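Local coordinates for putative branched-chain amino acid transport system substrate-binding protein (Rhodopseudomonas palustris, PDB 3TX6) that probably binds aromatic acids such as p-coumaric acid and related lignin-derived compounds in the periplasm and delivers them to an ABC transporter, at residues D71-S77 with V94-A100; M115-I121 with Y341-S347; P247-P251 with G264-N268; A285-D289 with A328-Y333. All coordinates share one frame; numbering follows the deposited sequence. Where two conformers were deposited one is given.

Contact 1 (D71-S77 with V94-A100); sequences DVIMGSS and VPHIALA. With ENO (3-(4-hydroxy-phenyl)pyruvic acid), chain D.
The parallel strands 72-75 and 96-98, successive strands of a beta-alpha-beta unit whose crossover is helix 79-92, pair in the six-stranded sheet of one lobe. I73 makes two backbone hydrogen bonds: its N donates to P95 O at 2.9 Å and its O accepts from I97 N at 2.8 Å. G75 N then reaches I97 O at 3.1 Å. Beyond this ladder a side chain takes over. H96 has CG anti to its backbone N (chi1 169°), which swings the imidazole along the strand until NE2 donates to G75 O at 2.8 Å, with the oxygen close to the ring plane; ND1 bonds S112 OG. L99 N adds a weak bond to the same G75 carbonyl. On one face, CE of selenomethionine M74 meets L99 CD1 in one of its two conformers, and helix 282-304 packs over M74 and I97. Past the paired residues both segments run on to the ligand, where A100 CB is 3.5 Å from ENO O4 and S77 O also touches the aromatic ring. With both nitrogens engaged, the H96 ring is probably fixed in rotation, and its bond holds G75 O where regular pairing gives way to pocket loops.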
# COMPACT_ATOMS: atom_id res chain seq x y z
N ASP A 71 -7.15 20.03 6.83
CA ASP A 71 -5.75 20.37 6.54
C ASP A 71 -5.05 19.32 5.71
O ASP A 71 -4.14 19.63 4.99
CB ASP A 71 -5.06 20.55 7.88
CG ASP A 71 -5.67 21.69 8.69
OD1 ASP A 71 -5.65 22.83 8.24
OD2 ASP A 71 -6.20 21.40 9.79
N VAL A 72 -5.43 18.06 5.92
CA VAL A 72 -4.84 16.90 5.22
C VAL A 72 -5.95 15.91 4.91
O VAL A 72 -6.86 15.73 5.74
CB VAL A 72 -3.78 16.18 6.12
CG1 VAL A 72 -3.11 15.01 5.43
CG2 VAL A 72 -2.72 17.19 6.59
N ILE A 73 -5.84 15.25 3.76
CA ILE A 73 -6.73 14.15 3.42
C ILE A 73 -5.92 12.90 3.12
O ILE A 73 -4.77 12.97 2.66
CB ILE A 73 -7.74 14.53 2.31
CG1 ILE A 73 -7.12 14.78 0.99
CG2 ILE A 73 -8.59 15.68 2.76
CD1 ILE A 73 -8.15 15.03 -0.12
N MSE A 74 -6.51 11.75 3.44
CA MSE A 74 -5.84 10.46 3.30
C MSE A 74 -6.78 9.48 2.62
O MSE A 74 -7.99 9.53 2.76
CB MSE A 74 -5.48 9.85 4.66
CG MSE A 74 -4.71 10.80 5.55
SE MSE A 74 -4.27 9.99 7.26
CE MSE A 74 -4.34 8.15 6.69
N GLY A 75 -6.19 8.58 1.85
CA GLY A 75 -6.93 7.46 1.29
C GLY A 75 -6.53 7.23 -0.15
O GLY A 75 -5.62 7.89 -0.68
N SER A 76 -7.18 6.30 -0.83
CA SER A 76 -8.12 5.33 -0.30
C SER A 76 -7.32 4.01 -0.16
O SER A 76 -6.12 4.03 -0.06
CB SER A 76 -9.34 5.24 -1.25
OG SER A 76 -10.28 4.24 -0.86
N SER A 77 -8.04 2.87 -0.17
CA SER A 77 -7.43 1.57 0.11
C SER A 77 -6.90 0.85 -1.14
O SER A 77 -6.08 -0.07 -1.06
CB SER A 77 -8.46 0.66 0.81
OG SER A 77 -8.88 1.24 2.04
N VAL A 94 -5.04 20.72 -1.17
CA VAL A 94 -4.96 20.13 0.15
C VAL A 94 -3.98 18.95 0.10
O VAL A 94 -4.06 18.12 -0.77
CB VAL A 94 -6.34 19.64 0.62
CG1 VAL A 94 -6.23 19.00 2.03
CG2 VAL A 94 -7.36 20.78 0.60
N PRO A 95 -3.05 18.88 1.07
CA PRO A 95 -2.15 17.72 1.11
C PRO A 95 -2.93 16.42 1.17
O PRO A 95 -3.87 16.27 1.96
CB PRO A 95 -1.34 17.93 2.39
CG PRO A 95 -1.34 19.45 2.55
CD PRO A 95 -2.69 19.89 2.08
N HIS A 96 -2.47 15.47 0.37
CA HIS A 96 -3.07 14.15 0.28
C HIS A 96 -2.03 13.10 0.52
O HIS A 96 -1.01 13.04 -0.18
CB HIS A 96 -3.67 14.00 -1.13
CG HIS A 96 -4.08 12.59 -1.45
ND1 HIS A 96 -3.90 12.04 -2.69
CD2 HIS A 96 -4.69 11.61 -0.65
CE1 HIS A 96 -4.36 10.77 -2.66
NE2 HIS A 96 -4.83 10.50 -1.42
N ILE A 97 -2.27 12.24 1.52
CA ILE A 97 -1.42 11.08 1.74
C ILE A 97 -2.19 9.83 1.28
O ILE A 97 -3.22 9.43 1.88
CB ILE A 97 -1.00 10.94 3.22
CG1 ILE A 97 -0.19 12.14 3.67
CG2 ILE A 97 -0.18 9.69 3.38
CD1 ILE A 97 0.14 12.20 5.16
N ALA A 98 -1.74 9.27 0.15
CA ALA A 98 -2.34 8.10 -0.46
C ALA A 98 -2.04 6.86 0.36
O ALA A 98 -0.90 6.66 0.77
CB ALA A 98 -1.88 7.96 -1.92
N LEU A 99 -3.05 5.98 0.46
CA LEU A 99 -2.91 4.70 1.17
C LEU A 99 -2.92 3.48 0.21
O LEU A 99 -2.90 2.34 0.68
CB LEU A 99 -3.95 4.59 2.28
CG LEU A 99 -3.97 5.69 3.34
CD1 LEU A 99 -5.08 5.44 4.40
CD2 LEU A 99 -2.61 5.94 4.01
N ALA A 100 -2.89 3.74 -1.10
CA ALA A 100 -2.73 2.74 -2.15
C ALA A 100 -1.77 3.31 -3.16
O ALA A 100 -1.66 4.50 -3.27
CB ALA A 100 -4.05 2.45 -2.85
O4 ENO D . -3.61 -0.47 -4.69
C9 ENO D . -2.76 -1.38 -1.51
C8 ENO D . -1.72 -1.11 -0.66
C7 ENO D . -0.44 -1.66 -0.87
C6 ENO D . -0.23 -2.39 -2.02
C5 ENO D . -1.28 -2.69 -2.89
C4 ENO D . -2.56 -2.17 -2.65
O3 ENO D . 0.58 -1.33 0.01
C3 ENO D . -3.72 -2.54 -3.54
C2 ENO D . -4.12 -1.61 -4.62
C1 ENO D . -5.20 -2.02 -5.50
O2 ENO D . -5.57 -1.22 -6.38
O1 ENO D . -5.73 -3.17 -5.38

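Contact 2 (M115-I121 with Y341-S347); sequences MPQPIPI and YGLDDRS. With ENO (3-(4-hydroxy-phenyl)pyruvic acid), chain D.
Apolar packing carries most of the contact between residues 115-121, which lead into helix 119-130, and the loop 341-347. P118, at the N-cap position of that helix, lays its CB almost straight over the centre of the Y341 ring in a CH-pi contact, 3.7 Å from the centroid. L343 CD1 fits against Q117 CA and P118 CD, while I121, extended through chi2, sets CD1 at 4.0 Å from L343 CB.

Polar contacts are fewer. At the edge of the Y341 ring, near its plane, P116 O comes to 3.2 Å from Y341 CD2. Q117 bends at chi2 (80°), which brings NE2 to 2.8 Å from S347 O; the oxygen lies 31° out of the amide plane and the N-H...O angle is only 131°, so the bond is bent. Q117 OE1 is taken by Q282, a ligand-binding residue. S347 OG turns back to D344 O, which also accepts from S347 N. A water accepts from I119 N and donates to Y341 OH, whose strongest partner is L102 O.

On the ligand side, P116 CB lies 3.4 Å from ENO O3. Y341 is thus held by its face and by its hydroxyl, and Q117 is gripped at both ends of its amide, which probably fixes the amide's rotation and helps to position Q282 beside the ligand.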
# COMPACT_ATOMS: atom_id res chain seq x y z
N MSE A 115 2.06 6.47 0.77
CA MSE A 115 2.66 5.61 1.78
C MSE A 115 3.08 4.24 1.24
O MSE A 115 4.14 3.75 1.59
CB MSE A 115 1.74 5.51 2.99
CG MSE A 115 1.38 6.90 3.53
SE MSE A 115 2.96 8.07 3.89
CE MSE A 115 3.57 6.99 5.38
N PRO A 116 2.24 3.57 0.42
CA PRO A 116 2.67 2.24 -0.07
C PRO A 116 3.95 2.30 -0.90
O PRO A 116 4.23 3.29 -1.57
CB PRO A 116 1.49 1.77 -0.91
CG PRO A 116 0.33 2.51 -0.33
CD PRO A 116 0.90 3.89 -0.06
N GLN A 117 4.73 1.22 -0.83
CA GLN A 117 5.88 1.09 -1.63
C GLN A 117 5.53 1.20 -3.13
O GLN A 117 4.55 0.62 -3.58
CB GLN A 117 6.57 -0.24 -1.38
CG GLN A 117 7.13 -0.39 0.04
CD GLN A 117 6.10 -0.76 1.10
OE1 GLN A 117 4.94 -0.99 0.78
NE2 GLN A 117 6.55 -0.86 2.37
N PRO A 118 6.34 1.96 -3.90
CA PRO A 118 6.12 2.03 -5.33
C PRO A 118 6.34 0.71 -5.99
O PRO A 118 7.17 -0.10 -5.54
CB PRO A 118 7.13 3.09 -5.79
CG PRO A 118 8.22 3.05 -4.81
CD PRO A 118 7.56 2.68 -3.49
N ILE A 119 5.55 0.44 -7.01
CA ILE A 119 5.64 -0.83 -7.70
C ILE A 119 7.07 -1.22 -8.10
O ILE A 119 7.42 -2.37 -7.88
CB ILE A 119 4.66 -0.90 -8.88
CG1 ILE A 119 3.27 -1.36 -8.44
CG2 ILE A 119 5.13 -1.85 -10.00
CD1 ILE A 119 2.62 -0.49 -7.40
N PRO A 120 7.92 -0.29 -8.61
CA PRO A 120 9.26 -0.76 -9.03
C PRO A 120 10.12 -1.28 -7.90
O PRO A 120 10.94 -2.16 -8.15
CB PRO A 120 9.86 0.45 -9.76
CG PRO A 120 8.63 1.10 -10.33
CD PRO A 120 7.59 0.99 -9.24
N ILE A 121 9.95 -0.78 -6.68
CA ILE A 121 10.71 -1.29 -5.56
C ILE A 121 10.27 -2.72 -5.26
O ILE A 121 11.10 -3.61 -5.01
CB ILE A 121 10.64 -0.35 -4.32
CG1 ILE A 121 11.41 0.97 -4.55
CG2 ILE A 121 11.03 -1.09 -3.04
CD1 ILE A 121 11.36 1.98 -3.37
N TYR A 341 6.97 9.17 -3.57
CA TYR A 341 6.98 7.96 -2.72
C TYR A 341 8.11 8.01 -1.65
O TYR A 341 7.89 7.68 -0.51
CB TYR A 341 7.18 6.76 -3.59
CG TYR A 341 5.96 6.32 -4.34
CD1 TYR A 341 5.64 6.81 -5.60
CD2 TYR A 341 5.11 5.39 -3.77
CE1 TYR A 341 4.50 6.34 -6.29
CE2 TYR A 341 4.00 4.90 -4.43
CZ TYR A 341 3.68 5.36 -5.70
OH TYR A 341 2.55 4.87 -6.34
N GLY A 342 9.32 8.38 -2.04
CA GLY A 342 10.34 8.72 -1.08
C GLY A 342 11.05 7.59 -0.39
O GLY A 342 11.59 7.81 0.69
N LEU A 343 10.96 6.39 -0.95
CA LEU A 343 11.39 5.18 -0.29
C LEU A 343 12.58 4.51 -0.96
O LEU A 343 12.87 4.75 -2.14
CB LEU A 343 10.20 4.20 -0.21
CG LEU A 343 9.07 4.58 0.76
CD1 LEU A 343 7.85 3.65 0.61
CD2 LEU A 343 9.61 4.65 2.21
N ASP A 344 13.25 3.67 -0.16
CA ASP A 344 14.40 2.93 -0.61
C ASP A 344 14.32 1.48 -0.12
O ASP A 344 13.24 1.01 0.25
CB ASP A 344 15.69 3.67 -0.24
CG ASP A 344 16.01 3.71 1.28
OD1 ASP A 344 15.45 2.95 2.07
OD2 ASP A 344 16.91 4.50 1.67
N ASP A 345 15.43 0.77 -0.16
CA ASP A 345 15.49 -0.64 0.26
C ASP A 345 15.03 -0.93 1.67
O ASP A 345 14.62 -2.07 1.95
CB ASP A 345 16.93 -1.19 0.10
CG ASP A 345 17.29 -1.46 -1.33
OD1 ASP A 345 16.46 -1.18 -2.23
OD2 ASP A 345 18.40 -1.98 -1.59
N ARG A 346 15.09 0.05 2.56
CA ARG A 346 14.59 -0.13 3.91
C ARG A 346 13.06 -0.35 3.94
O ARG A 346 12.55 -0.73 4.98
CB ARG A 346 15.01 1.04 4.82
CG ARG A 346 16.55 1.16 5.04
CD ARG A 346 16.91 2.46 5.72
NE ARG A 346 16.71 3.60 4.83
CZ ARG A 346 16.93 4.87 5.16
NH1 ARG A 346 16.70 5.81 4.26
NH2 ARG A 346 17.40 5.20 6.36
N SER A 347 12.37 -0.13 2.81
CA SER A 347 10.92 -0.22 2.76
C SER A 347 10.37 -1.56 2.34
O SER A 347 9.17 -1.70 2.20
CB SER A 347 10.31 0.83 1.83
OG SER A 347 10.56 0.55 0.42
O4 ENO D . -3.61 -0.47 -4.69
C9 ENO D . -2.76 -1.38 -1.51
C8 ENO D . -1.72 -1.11 -0.66
C7 ENO D . -0.44 -1.66 -0.87
C6 ENO D . -0.23 -2.39 -2.02
C5 ENO D . -1.28 -2.69 -2.89
C4 ENO D . -2.56 -2.17 -2.65
O3 ENO D . 0.58 -1.33 0.01
C3 ENO D . -3.72 -2.54 -3.54
C2 ENO D . -4.12 -1.61 -4.62
C1 ENO D . -5.20 -2.02 -5.50
O2 ENO D . -5.57 -1.22 -6.38
O1 ENO D . -5.73 -3.17 -5.38
O HOH W 1 3.90 2.61 -7.95

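Contact 3 (P247-P251 with G264-N268); sequences PVMDP and GLELN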
# COMPACT_ATOMS: atom_id res chain seq x y z
N PRO A 247 8.22 -4.00 5.73
CA PRO A 247 8.92 -4.60 6.87
C PRO A 247 8.07 -4.75 8.11
O PRO A 247 8.46 -5.44 9.06
CB PRO A 247 10.12 -3.68 7.07
CG PRO A 247 9.74 -2.39 6.44
CD PRO A 247 8.86 -2.74 5.28
N VAL A 248 6.93 -4.07 8.14
CA VAL A 248 6.02 -4.17 9.29
C VAL A 248 5.55 -5.59 9.51
O VAL A 248 5.09 -5.93 10.59
CB VAL A 248 4.74 -3.26 9.13
CG1 VAL A 248 3.74 -3.83 8.08
CG2 VAL A 248 4.10 -3.00 10.50
N MSE A 249 5.65 -6.42 8.49
CA MSE A 249 5.20 -7.78 8.67
C MSE A 249 6.16 -8.57 9.56
O MSE A 249 5.75 -9.60 10.12
CB MSE A 249 5.01 -8.48 7.34
CG MSE A 249 3.81 -7.92 6.58
SE MSE A 249 2.07 -8.22 7.44
CE MSE A 249 1.90 -10.10 6.90
N ASP A 250 7.39 -8.10 9.73
CA ASP A 250 8.34 -8.79 10.65
C ASP A 250 9.32 -7.85 11.34
O ASP A 250 10.50 -7.92 11.06
CB ASP A 250 9.08 -9.88 9.86
CG ASP A 250 9.95 -10.78 10.72
OD1 ASP A 250 9.79 -10.80 11.94
OD2 ASP A 250 10.83 -11.46 10.14
N PRO A 251 8.83 -7.03 12.29
CA PRO A 251 9.77 -6.19 13.01
C PRO A 251 10.74 -7.02 13.90
O PRO A 251 11.90 -6.62 14.12
CB PRO A 251 8.87 -5.30 13.87
CG PRO A 251 7.58 -5.29 13.13
CD PRO A 251 7.44 -6.68 12.59
N GLY A 264 7.20 -0.24 13.87
CA GLY A 264 6.55 -1.52 13.57
C GLY A 264 6.16 -2.29 14.81
O GLY A 264 5.03 -2.77 14.93
N LEU A 265 7.06 -2.35 15.79
CA LEU A 265 6.72 -2.97 17.04
C LEU A 265 5.59 -2.23 17.74
O LEU A 265 4.70 -2.86 18.34
CB LEU A 265 7.93 -3.04 17.99
CG LEU A 265 9.04 -4.02 17.63
CD1 LEU A 265 10.25 -3.77 18.57
CD2 LEU A 265 8.57 -5.46 17.76
N GLU A 266 5.60 -0.90 17.68
CA GLU A 266 4.54 -0.13 18.33
C GLU A 266 3.19 -0.47 17.73
O GLU A 266 2.26 -0.78 18.45
CB GLU A 266 4.76 1.40 18.23
CG GLU A 266 5.93 1.93 19.05
CD GLU A 266 6.26 3.38 18.79
OE1 GLU A 266 5.65 4.00 17.90
OE2 GLU A 266 7.16 3.90 19.48
N LEU A 267 3.08 -0.38 16.40
CA LEU A 267 1.79 -0.65 15.76
C LEU A 267 1.34 -2.09 16.00
O LEU A 267 0.21 -2.33 16.39
CB LEU A 267 1.84 -0.42 14.28
CG LEU A 267 0.66 -0.95 13.44
CD1 LEU A 267 -0.67 -0.33 13.86
CD2 LEU A 267 0.99 -0.66 11.98
N ASN A 268 2.22 -3.03 15.72
CA ASN A 268 1.83 -4.41 15.86
C ASN A 268 1.45 -4.82 17.31
O ASN A 268 0.47 -5.53 17.52
CB ASN A 268 2.91 -5.35 15.29
CG ASN A 268 3.05 -5.24 13.80
OD1 ASN A 268 2.22 -4.64 13.14
ND2 ASN A 268 4.07 -5.89 13.26
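N268 reaches from helix 261-275 to the short 3-10 turn 247-249 and donates from ND2 to V248 O at 2.9 Å. The N-H...O angle is 158°, the donor lies nearly in line with the carbonyl, and the acceptor lies in the plane of the amide. The other amide atom, N268 OD1, rests 3.6 Å from V248 CG2, so the valine meets the asparagine with both its carbonyl and a methyl branch. That methyl is anti to the valine's backbone N (chi1 of CG1 73°), directed at the helix, where it also touches L267 CD2.

P251 closes the other flank. Its ring leans on the helix at G264, with CG 3.7 Å from the glycine's C, and its CD approaches N268 ND2. CB of the proline meets L265 CD2 at 3.9 Å. The lack of a side chain at G264 lets P251 sit directly against the helix backbone, where a CB would clash with P251 CG. An alanine in place of N268 would remove the amide, which is likely to leave V248 O without this donor and open a gap beside P251.

Farther out, D250 N bonds P247 O within the turn, V248 N donates to Q330 OE1, and M249 O accepts from R280. A285 of helix 282-304 backs both V248 and L267. With the V248 side chain about 9 Å from the ligand, the contact is one in which a helix side chain hydrogen-bonds to the backbone of the loop after strand 242-245, part of the seven-stranded sheet in this two-lobed periplasmic binding protein.

Contact 4 (A285-D289 with A328-Y333); sequences AHSFD and ASQGVY. With ENO (3-(4-hydroxy-phenyl)pyruvic acid), chain D.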
# COMPACT_ATOMS: atom_id res chain seq x y z
N ALA A 285 -0.54 -0.54 8.60
CA ALA A 285 0.69 0.20 8.66
C ALA A 285 0.63 1.48 7.85
O ALA A 285 1.28 2.45 8.22
CB ALA A 285 1.85 -0.70 8.24
N HIS A 286 -0.10 1.49 6.73
CA HIS A 286 -0.12 2.72 5.92
C HIS A 286 -0.83 3.85 6.61
O HIS A 286 -0.33 4.98 6.56
CB HIS A 286 -0.70 2.49 4.53
CG HIS A 286 0.05 1.49 3.71
ND1 HIS A 286 1.42 1.40 3.67
CD2 HIS A 286 -0.43 0.50 2.86
CE1 HIS A 286 1.77 0.41 2.81
NE2 HIS A 286 0.65 -0.14 2.33
N SER A 287 -1.99 3.61 7.24
CA SER A 287 -2.62 4.68 8.00
C SER A 287 -1.79 5.08 9.24
O SER A 287 -1.60 6.27 9.51
CB SER A 287 -4.09 4.41 8.35
OG SER A 287 -4.16 3.28 9.07
N PHE A 288 -1.26 4.11 9.96
CA PHE A 288 -0.37 4.38 11.08
C PHE A 288 0.81 5.27 10.65
O PHE A 288 1.14 6.26 11.31
CB PHE A 288 0.11 3.07 11.69
CG PHE A 288 1.00 3.21 12.88
CD1 PHE A 288 0.44 3.31 14.15
CD2 PHE A 288 2.36 3.18 12.76
CE1 PHE A 288 1.22 3.39 15.26
CE2 PHE A 288 3.16 3.25 13.90
CZ PHE A 288 2.58 3.37 15.14
N ASP A 289 1.44 4.89 9.54
CA ASP A 289 2.63 5.61 9.07
C ASP A 289 2.27 7.02 8.59
O ASP A 289 3.06 7.93 8.72
CB ASP A 289 3.28 4.84 7.95
CG ASP A 289 3.99 3.59 8.42
OD1 ASP A 289 4.07 3.39 9.65
OD2 ASP A 289 4.50 2.86 7.55
N ALA A 328 9.12 5.31 9.74
CA ALA A 328 7.77 4.73 9.94
C ALA A 328 7.86 3.22 9.88
O ALA A 328 8.95 2.65 9.67
CB ALA A 328 6.77 5.29 8.91
N SER A 329 6.74 2.54 10.10
CA SER A 329 6.79 1.07 10.17
C SER A 329 7.12 0.42 8.83
O SER A 329 7.73 -0.67 8.78
CB SER A 329 5.48 0.49 10.72
OG SER A 329 4.44 0.64 9.81
N GLN A 330 6.77 1.09 7.72
CA GLN A 330 6.96 0.51 6.38
C GLN A 330 8.19 0.99 5.62
O GLN A 330 8.44 0.50 4.51
CB GLN A 330 5.69 0.76 5.55
CG GLN A 330 4.47 0.03 6.10
CD GLN A 330 4.49 -1.44 5.73
OE1 GLN A 330 5.50 -2.12 6.01
NE2 GLN A 330 3.43 -1.96 5.08
N GLY A 331 8.92 1.95 6.18
CA GLY A 331 10.04 2.53 5.47
C GLY A 331 10.51 3.82 6.10
O GLY A 331 9.94 4.26 7.12
N VAL A 332 11.51 4.43 5.44
CA VAL A 332 12.07 5.70 5.88
C VAL A 332 11.82 6.62 4.69
O VAL A 332 12.39 6.41 3.61
CB VAL A 332 13.55 5.61 6.25
CG1 VAL A 332 14.05 6.99 6.65
CG2 VAL A 332 13.75 4.51 7.34
N TYR A 333 10.98 7.63 4.90
CA TYR A 333 10.47 8.46 3.81
C TYR A 333 11.28 9.75 3.64
O TYR A 333 11.50 10.48 4.60
CB TYR A 333 9.02 8.85 4.08
CG TYR A 333 8.04 7.68 3.98
CD1 TYR A 333 7.82 6.83 5.05
CD2 TYR A 333 7.37 7.40 2.79
CE1 TYR A 333 6.96 5.74 4.96
CE2 TYR A 333 6.50 6.30 2.68
CZ TYR A 333 6.29 5.48 3.78
OH TYR A 333 5.46 4.39 3.72
O4 ENO D . -3.61 -0.47 -4.69
C9 ENO D . -2.76 -1.38 -1.51
C8 ENO D . -1.72 -1.11 -0.66
C7 ENO D . -0.44 -1.66 -0.87
C6 ENO D . -0.23 -2.39 -2.02
C5 ENO D . -1.28 -2.69 -2.89
C4 ENO D . -2.56 -2.17 -2.65
O3 ENO D . 0.58 -1.33 0.01
C3 ENO D . -3.72 -2.54 -3.54
C2 ENO D . -4.12 -1.61 -4.62
C1 ENO D . -5.20 -2.02 -5.50
O2 ENO D . -5.57 -1.22 -6.38
O1 ENO D . -5.73 -3.17 -5.38
O HOH W 2 3.30 3.08 5.09
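Next to the phenol end of the ligand pocket, helix 282-304 meets the tight turn between strands 326-328 and 331-333 through the carboxylate of D289. OD1 takes two bonds from S329, from OG and from the backbone N, each 2.8 Å long and arriving from opposite faces of the carboxylate plane. OD2 accepts from Q330 N at 2.9 Å, on its syn side. S329 OG stands between its own backbone N and carbonyl carbon (chi1 70°), which lets hydroxyl and amide converge on one oxygen. A328 CB presses on the carboxylate at 3.3 Å from D289 CG, and A285 CB touches S329 OG and Q330 CG, at 3.3 Å and 3.5 Å.

A water links this cluster to the ligand: it donates to D289 OD2 and to Y333 OH, itself bonded to M115 O, and hydrogen-bonds H286 ND1. The opposite nitrogen, H286 NE2, is 2.6 Å from ENO O3, a short bond in which either atom could be the donor. An asparagine in place of D289 would trade one acceptor oxygen for an NH2 and lose the charge, which would probably leave one of the turn's donors or the water without its mate and H286 less firmly oriented.

A285 and F288 also pack against L267 of helix 261-275, so this turn of helix 282-304 meets that helix and the two-stranded hairpin on adjoining sides.

Overall arrangement
Contacts 1, 2 and 4 all touch the ligand, whereas contact 3 adjoins contacts 2 and 4, farther from it. Contact 1 supplies one wall and meets contact 2 through a probable hydrogen bond from M115 N to A98 O of 3.0 Å; their centres lie about 17 Å apart. L99 CD2 also packs on H286 O, joining contact 1 to contact 4. Contacts 2 and 4, with centres about 10 Å apart, are tied by M115 O and Y333 OH at 2.6 Å. Contact 3 touches contact 2 where P247 CD lies 3.3 Å from S347 O, and joins contact 4, centred about 9 Å away, through V248 N and Q330 OE1. Contacts 3 and 4 are both nested in the loop closed by contact 2.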